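Long-range contact in methanol--corrinoid protein co-methyltransferase (Methanosarcina barkeri, PDB 2I2X), which transfers the methyl group of methanol to the cob(I)amide cofactor carried by its partner MtaC, in the methanol pathway of methanogenesis: residues 215-227 with 243-257. Sequence-based numbering, arbitrary orientation.
With ZN (zinc ion), chain Q.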
ATOM      1  N   ALA A 215      -3.593 -22.924  15.413  1.00  8.25           N
ATOM      2  CA  ALA A 215      -3.143 -21.572  15.665  1.00  7.70           C
ATOM      3  C   ALA A 215      -4.135 -20.670  16.429  1.00  7.15           C
ATOM      4  O   ALA A 215      -3.781 -20.096  17.453  1.00  6.95           O
ATOM      5  CB  ALA A 215      -2.652 -20.924  14.378  1.00  7.55           C
ATOM      6  N   GLY A 216      -5.363 -20.543  15.934  1.00  7.11           N
ATOM      7  CA  GLY A 216      -6.405 -19.778  16.627  1.00  6.96           C
ATOM      8  C   GLY A 216      -7.354 -19.094  15.658  1.00  7.59           C
ATOM      9  O   GLY A 216      -7.130 -19.117  14.447  1.00  7.68           O
ATOM     10  N   ASP A 217      -8.382 -18.458  16.219  1.00  7.80           N
ATOM     11  CA  ASP A 217      -9.592 -17.944  15.539  1.00  8.03           C
ATOM     12  C   ASP A 217      -9.615 -16.413  15.695  1.00  7.42           C
ATOM     13  O   ASP A 217      -8.613 -15.814  16.074  1.00  7.92           O
ATOM     14  CB  ASP A 217     -10.812 -18.540  16.268  1.00  8.41           C
ATOM     15  CG  ASP A 217     -12.043 -18.678  15.391  1.00  9.52           C
ATOM     16  OD1 ASP A 217     -12.537 -17.679  14.836  1.00 10.73           O
ATOM     17  OD2 ASP A 217     -12.558 -19.808  15.302  1.00 13.06           O
ATOM     18  N   THR A 218     -10.758 -15.788  15.440  1.00  6.98           N
ATOM     19  CA  THR A 218     -10.915 -14.321  15.515  1.00  6.86           C
ATOM     20  C   THR A 218     -12.364 -14.067  15.539  1.00  6.13           C
ATOM     21  O   THR A 218     -13.106 -14.626  14.710  1.00  3.96           O
ATOM     22  CB  THR A 218     -10.714 -13.625  14.144  1.00  6.83           C
ATOM     23  OG1 THR A 218      -9.524 -14.043  13.539  1.00 11.90           O
ATOM     24  CG2 THR A 218     -10.698 -12.164  14.264  1.00  5.54           C
ATOM     25  N   ASP A 219     -12.755 -13.109  16.362  1.00  6.82           N
ATOM     26  CA  ASP A 219     -14.122 -12.673  16.301  1.00  8.17           C
ATOM     27  C   ASP A 219     -14.492 -11.747  15.153  1.00  9.44           C
ATOM     28  O   ASP A 219     -15.387 -10.895  15.323  1.00 10.34           O
ATOM     29  CB  ASP A 219     -14.566 -12.047  17.586  1.00  7.73           C
ATOM     30  CG  ASP A 219     -16.038 -12.217  17.797  1.00  9.60           C
ATOM     31  OD1 ASP A 219     -16.551 -13.331  17.495  1.00  8.62           O
ATOM     32  OD2 ASP A 219     -16.680 -11.240  18.242  1.00 11.76           O
ATOM     33  N   CYS A 220     -13.836 -11.913  14.003  1.00 10.07           N
ATOM     34  CA  CYS A 220     -14.055 -11.056  12.840  1.00 10.88           C
ATOM     35  C   CYS A 220     -15.522 -10.883  12.470  1.00 11.09           C
ATOM     36  O   CYS A 220     -15.984  -9.777  12.203  1.00 11.06           O
ATOM     37  CB  CYS A 220     -13.351 -11.617  11.625  1.00 10.52           C
ATOM     38  SG  CYS A 220     -12.930 -10.278  10.421  1.00 14.46           S
ATOM     39  N   ALA A 221     -16.249 -12.000  12.484  1.00 11.43           N
ATOM     40  CA  ALA A 221     -17.634 -12.044  12.044  1.00 10.58           C
ATOM     41  C   ALA A 221     -18.562 -11.237  12.949  1.00 10.16           C
ATOM     42  O   ALA A 221     -19.690 -10.950  12.558  1.00 11.13           O
ATOM     43  CB  ALA A 221     -18.106 -13.491  11.897  1.00  9.39           C
ATOM     44  N   GLN A 222     -18.086 -10.845  14.126  1.00  9.33           N
ATOM     45  CA  GLN A 222     -18.916 -10.102  15.089  1.00  8.92           C
ATOM     46  C   GLN A 222     -18.211  -8.825  15.508  1.00  8.52           C
ATOM     47  O   GLN A 222     -18.562  -7.771  15.015  1.00  9.22           O
ATOM     48  CB  GLN A 222     -19.307 -10.962  16.326  1.00  8.71           C
ATOM     49  CG  GLN A 222     -20.152 -12.232  16.005  1.00  8.87           C
ATOM     50  CD  GLN A 222     -20.146 -13.260  17.150  1.00  9.65           C
ATOM     51  OE1 GLN A 222     -19.120 -13.495  17.784  1.00  7.86           O
ATOM     52  NE2 GLN A 222     -21.295 -13.863  17.409  1.00  8.06           N
ATOM     53  N   ALA A 223     -17.222  -8.903  16.397  1.00  7.46           N
ATOM     54  CA  ALA A 223     -16.464  -7.705  16.755  1.00  7.81           C
ATOM     55  C   ALA A 223     -15.931  -6.812  15.557  1.00  7.67           C
ATOM     56  O   ALA A 223     -16.132  -5.580  15.601  1.00  6.90           O
ATOM     57  CB  ALA A 223     -15.360  -8.027  17.762  1.00  7.49           C
ATOM     58  N   ASN A 224     -15.327  -7.387  14.502  1.00  6.76           N
ATOM     59  CA  ASN A 224     -14.874  -6.506  13.411  1.00  8.29           C
ATOM     60  C   ASN A 224     -16.039  -5.872  12.652  1.00  8.46           C
ATOM     61  O   ASN A 224     -15.947  -4.699  12.262  1.00  8.09           O
ATOM     62  CB  ASN A 224     -13.780  -7.098  12.466  1.00  7.99           C
ATOM     63  CG  ASN A 224     -12.419  -7.367  13.196  1.00  9.88           C
ATOM     64  OD1 ASN A 224     -12.085  -6.730  14.241  1.00  8.01           O
ATOM     65  ND2 ASN A 224     -11.637  -8.336  12.650  1.00  7.91           N
ATOM     66  N   THR A 225     -17.134  -6.626  12.472  1.00  8.86           N
ATOM     67  CA  THR A 225     -18.342  -6.075  11.864  1.00  9.07           C
ATOM     68  C   THR A 225     -18.818  -4.857  12.666  1.00  9.69           C
ATOM     69  O   THR A 225     -19.127  -3.798  12.095  1.00  9.44           O
ATOM     70  CB  THR A 225     -19.501  -7.102  11.677  1.00  9.56           C
ATOM     71  OG1 THR A 225     -19.091  -8.201  10.838  1.00  7.83           O
ATOM     72  CG2 THR A 225     -20.727  -6.410  11.005  1.00  8.49           C
ATOM     73  N   ALA A 226     -18.827  -4.981  13.983  1.00  9.90           N
ATOM     74  CA  ALA A 226     -19.215  -3.838  14.793  1.00 10.91           C
ATOM     75  C   ALA A 226     -18.268  -2.651  14.547  1.00 11.61           C
ATOM     76  O   ALA A 226     -18.711  -1.511  14.433  1.00 12.67           O
ATOM     77  CB  ALA A 226     -19.271  -4.215  16.253  1.00 10.44           C
ATOM     78  N   MET A 227     -16.969  -2.916  14.442  1.00 12.28           N
ATOM     79  CA  MET A 227     -15.982  -1.858  14.252  1.00 12.81           C
ATOM     80  C   MET A 227     -16.114  -1.196  12.884  1.00 13.45           C
ATOM     81  O   MET A 227     -15.964   0.017  12.755  1.00 13.45           O
ATOM     82  CB  MET A 227     -14.561  -2.417  14.421  1.00 13.37           C
ATOM     83  CG  MET A 227     -13.447  -1.402  14.121  1.00 12.36           C
ATOM     84  SD  MET A 227     -11.796  -2.006  14.512  1.00 13.71           S
ATOM     85  CE  MET A 227     -11.437  -2.916  13.022  1.00 10.98           C
ATOM     86  N   ALA A 243     -19.117  -0.328  19.982  1.00  5.89           N
ATOM     87  CA  ALA A 243     -18.122  -1.134  19.296  1.00  6.36           C
ATOM     88  C   ALA A 243     -17.080  -1.722  20.278  1.00  6.50           C
ATOM     89  O   ALA A 243     -16.724  -2.898  20.205  1.00  6.18           O
ATOM     90  CB  ALA A 243     -17.434  -0.293  18.207  1.00  7.18           C
ATOM     91  N   VAL A 244     -16.591  -0.897  21.190  1.00  6.39           N
ATOM     92  CA  VAL A 244     -15.603  -1.364  22.138  1.00  7.31           C
ATOM     93  C   VAL A 244     -16.193  -2.428  23.088  1.00  8.29           C
ATOM     94  O   VAL A 244     -15.505  -3.397  23.436  1.00  7.97           O
ATOM     95  CB  VAL A 244     -14.903  -0.189  22.902  1.00  7.16           C
ATOM     96  CG1 VAL A 244     -15.872   0.581  23.802  1.00  7.67           C
ATOM     97  CG2 VAL A 244     -13.747  -0.695  23.692  1.00  6.50           C
ATOM     98  N   ILE A 245     -17.469  -2.270  23.479  1.00  8.94           N
ATOM     99  CA  ILE A 245     -18.123  -3.290  24.292  1.00  8.66           C
ATOM    100  C   ILE A 245     -18.126  -4.614  23.535  1.00  8.81           C
ATOM    101  O   ILE A 245     -17.678  -5.642  24.072  1.00  9.64           O
ATOM    102  CB  ILE A 245     -19.524  -2.877  24.713  1.00  9.15           C
ATOM    103  CG1 ILE A 245     -19.455  -1.678  25.664  1.00  9.31           C
ATOM    104  CG2 ILE A 245     -20.238  -4.033  25.430  1.00  9.27           C
ATOM    105  CD1 ILE A 245     -20.789  -1.038  25.900  1.00  9.43           C
ATOM    106  N   ALA A 246     -18.593  -4.596  22.286  1.00  8.33           N
ATOM    107  CA  ALA A 246     -18.538  -5.800  21.442  1.00  7.89           C
ATOM    108  C   ALA A 246     -17.132  -6.396  21.454  1.00  7.60           C
ATOM    109  O   ALA A 246     -16.993  -7.608  21.567  1.00  8.10           O
ATOM    110  CB  ALA A 246     -19.015  -5.529  20.010  1.00  7.32           C
ATOM    111  N   ARG A 247     -16.104  -5.547  21.409  1.00  6.78           N
ATOM    112  CA  ARG A 247     -14.721  -6.028  21.464  1.00  6.88           C
ATOM    113  C   ARG A 247     -14.350  -6.726  22.761  1.00  7.20           C
ATOM    114  O   ARG A 247     -13.685  -7.772  22.747  1.00  8.11           O
ATOM    115  CB  ARG A 247     -13.722  -4.902  21.219  1.00  6.28           C
ATOM    116  CG  ARG A 247     -12.290  -5.393  21.161  1.00  6.27           C
ATOM    117  CD  ARG A 247     -12.003  -6.163  19.882  1.00  7.13           C
ATOM    118  NE  ARG A 247     -12.132  -5.301  18.698  1.00 11.00           N
ATOM    119  CZ  ARG A 247     -12.158  -5.739  17.440  1.00  9.75           C
ATOM    120  NH1 ARG A 247     -12.037  -7.043  17.188  1.00  8.17           N
ATOM    121  NH2 ARG A 247     -12.307  -4.868  16.437  1.00  7.37           N
ATOM    122  N   ALA A 248     -14.752  -6.133  23.871  1.00  7.19           N
ATOM    123  CA  ALA A 248     -14.482  -6.696  25.174  1.00  8.41           C
ATOM    124  C   ALA A 248     -15.074  -8.106  25.320  1.00  9.08           C
ATOM    125  O   ALA A 248     -14.407  -9.013  25.796  1.00  9.96           O
ATOM    126  CB  ALA A 248     -15.005  -5.761  26.256  1.00  8.37           C
ATOM    127  N   ILE A 249     -16.314  -8.290  24.875  1.00  9.57           N
ATOM    128  CA  ILE A 249     -17.006  -9.601  24.910  1.00  9.01           C
ATOM    129  C   ILE A 249     -16.345 -10.642  24.000  1.00  8.73           C
ATOM    130  O   ILE A 249     -16.447 -11.865  24.258  1.00  7.88           O
ATOM    131  CB  ILE A 249     -18.518  -9.425  24.518  1.00  9.11           C
ATOM    132  CG1 ILE A 249     -19.124  -8.281  25.357  1.00 11.07           C
ATOM    133  CG2 ILE A 249     -19.288 -10.740  24.627  1.00  6.78           C
ATOM    134  CD1 ILE A 249     -20.669  -8.104  25.300  1.00 12.29           C
ATOM    135  N   SER A 250     -15.667 -10.166  22.940  1.00  7.72           N
ATOM    136  CA  SER A 250     -15.091 -11.082  21.946  1.00  6.94           C
ATOM    137  C   SER A 250     -13.902 -11.759  22.559  1.00  6.90           C
ATOM    138  O   SER A 250     -13.564 -12.889  22.195  1.00  7.32           O
ATOM    139  CB  SER A 250     -14.671 -10.355  20.670  1.00  7.22           C
ATOM    140  OG  SER A 250     -13.542  -9.511  20.901  1.00  7.25           O
ATOM    141  N   ALA A 251     -13.269 -11.069  23.505  1.00  6.45           N
ATOM    142  CA  ALA A 251     -12.072 -11.606  24.167  1.00  6.59           C
ATOM    143  C   ALA A 251     -12.280 -13.021  24.772  1.00  6.92           C
ATOM    144  O   ALA A 251     -11.548 -13.942  24.411  1.00  7.71           O
ATOM    145  CB  ALA A 251     -11.529 -10.619  25.201  1.00  5.24           C
ATOM    146  N   PRO A 252     -13.260 -13.200  25.692  1.00  7.09           N
ATOM    147  CA  PRO A 252     -13.493 -14.596  26.183  1.00  7.36           C
ATOM    148  C   PRO A 252     -14.076 -15.556  25.145  1.00  7.33           C
ATOM    149  O   PRO A 252     -13.842 -16.760  25.228  1.00  7.26           O
ATOM    150  CB  PRO A 252     -14.445 -14.427  27.376  1.00  7.04           C
ATOM    151  CG  PRO A 252     -15.079 -13.079  27.174  1.00  8.48           C
ATOM    152  CD  PRO A 252     -14.131 -12.211  26.357  1.00  6.08           C
ATOM    153  N   ARG A 253     -14.819 -15.049  24.168  1.00  7.98           N
ATOM    154  CA  ARG A 253     -15.197 -15.907  23.050  1.00  8.43           C
ATOM    155  C   ARG A 253     -13.948 -16.470  22.338  1.00  8.66           C
ATOM    156  O   ARG A 253     -13.827 -17.690  22.166  1.00  7.88           O
ATOM    157  CB  ARG A 253     -16.112 -15.181  22.062  1.00  8.85           C
ATOM    158  CG  ARG A 253     -16.376 -15.965  20.724  1.00 10.35           C
ATOM    159  CD  ARG A 253     -15.282 -15.667  19.664  1.00  9.63           C
ATOM    160  NE  ARG A 253     -15.617 -16.139  18.322  1.00  8.28           N
ATOM    161  CZ  ARG A 253     -14.732 -16.314  17.337  1.00  4.70           C
ATOM    162  NH1 ARG A 253     -13.448 -16.089  17.556  1.00  2.00           N
ATOM    163  NH2 ARG A 253     -15.136 -16.752  16.138  1.00  2.75           N
ATOM    164  N   SER A 254     -13.013 -15.590  21.957  1.00  8.26           N
ATOM    165  CA  SER A 254     -11.847 -16.029  21.192  1.00  8.22           C
ATOM    166  C   SER A 254     -10.892 -16.831  22.069  1.00  7.87           C
ATOM    167  O   SER A 254     -10.207 -17.725  21.586  1.00  7.72           O
ATOM    168  CB  SER A 254     -11.144 -14.849  20.518  1.00  8.53           C
ATOM    169  OG  SER A 254     -11.989 -14.269  19.516  1.00 10.07           O
ATOM    170  N   LEU A 255     -10.886 -16.537  23.365  1.00  7.33           N
ATOM    171  CA  LEU A 255     -10.097 -17.300  24.315  1.00  7.45           C
ATOM    172  C   LEU A 255     -10.353 -18.818  24.260  1.00  7.71           C
ATOM    173  O   LEU A 255      -9.460 -19.606  24.563  1.00  8.69           O
ATOM    174  CB  LEU A 255     -10.330 -16.763  25.725  1.00  7.14           C
ATOM    175  CG  LEU A 255      -9.656 -17.510  26.880  1.00  8.35           C
ATOM    176  CD1 LEU A 255      -8.155 -17.368  26.837  1.00  8.74           C
ATOM    177  CD2 LEU A 255     -10.176 -17.049  28.237  1.00  8.53           C
ATOM    178  N   VAL A 256     -11.563 -19.220  23.862  1.00  7.68           N
ATOM    179  CA  VAL A 256     -11.969 -20.630  23.840  1.00  7.39           C
ATOM    180  C   VAL A 256     -11.068 -21.519  22.967  1.00  8.03           C
ATOM    181  O   VAL A 256     -10.734 -22.649  23.359  1.00  8.70           O
ATOM    182  CB  VAL A 256     -13.497 -20.818  23.444  1.00  7.65           C
ATOM    183  CG1 VAL A 256     -13.838 -22.267  23.263  1.00  6.48           C
ATOM    184  CG2 VAL A 256     -14.425 -20.198  24.479  1.00  4.61           C
ATOM    185  N   ALA A 257     -10.678 -21.015  21.796  1.00  7.96           N
ATOM    186  CA  ALA A 257      -9.753 -21.724  20.917  1.00  7.90           C
ATOM    187  C   ALA A 257      -8.542 -22.288  21.688  1.00  7.91           C
ATOM    188  O   ALA A 257      -8.141 -23.448  21.500  1.00  7.19           O
ATOM    189  CB  ALA A 257      -9.305 -20.801  19.803  1.00  7.84           C
TER
HETATM  190 ZN    ZN Q 501     -11.170 -11.342   9.571  1.00 20.92          ZN
HETATM  191  O   HOH W   1      -9.101 -17.356  18.769  1.00 15.47           O
HETATM  192  O   HOH W   2     -15.518  -4.074  18.074  1.00 10.85           O
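Arg-253 forms salt bridges with Asp-217 and Asp-219. Its NH2 donates to Asp-217 OD1 at 3.1 Å, from above the carboxylate plane, and the carboxylate and guanidinium planes are perpendicular. Asp-219 OD1 instead lies over a face of the guanidinium, 3.1 Å from NE, so only charge acts there. A leucine in place of Arg-253 would probably leave both buried carboxylates without this shared positive charge. Arg-247 grips Asn-224 end-on. NH1 and NH2 both donate to Asn-224 OD1. NH2, at 2.9 Å, lies in the carbonyl plane, and NH1 lies above it. Bends at chi2 (72°) and chi3 (64°) curl the arginine back to reach it. Arg-247 NH1 also forms a salt bridge with Glu-272. Asn-224 ND2 donates to Cys-269 O and to Cys-220 SG, a second-shell link to the zinc. Cys-220 binds the metal with Glu-164 and Cys-269. In this TIM barrel, strand 213-216 leads through a short loop into helix 220-230. Segments 220-227 and 243-257 run nearly antiparallel (161°), their axes 8.6 Å apart at closest. Water 1 joins Asp-217 N to Ser-254 O, and water 2 joins Ala-223 O to Ala-243 O. Met-227 SD lies at the guanidinium edge, 3.5 Å from Arg-247 NH2, while Ala-223 CB sits over a face. Ala-226 CB is 4.0 Å from Ala-246 CB.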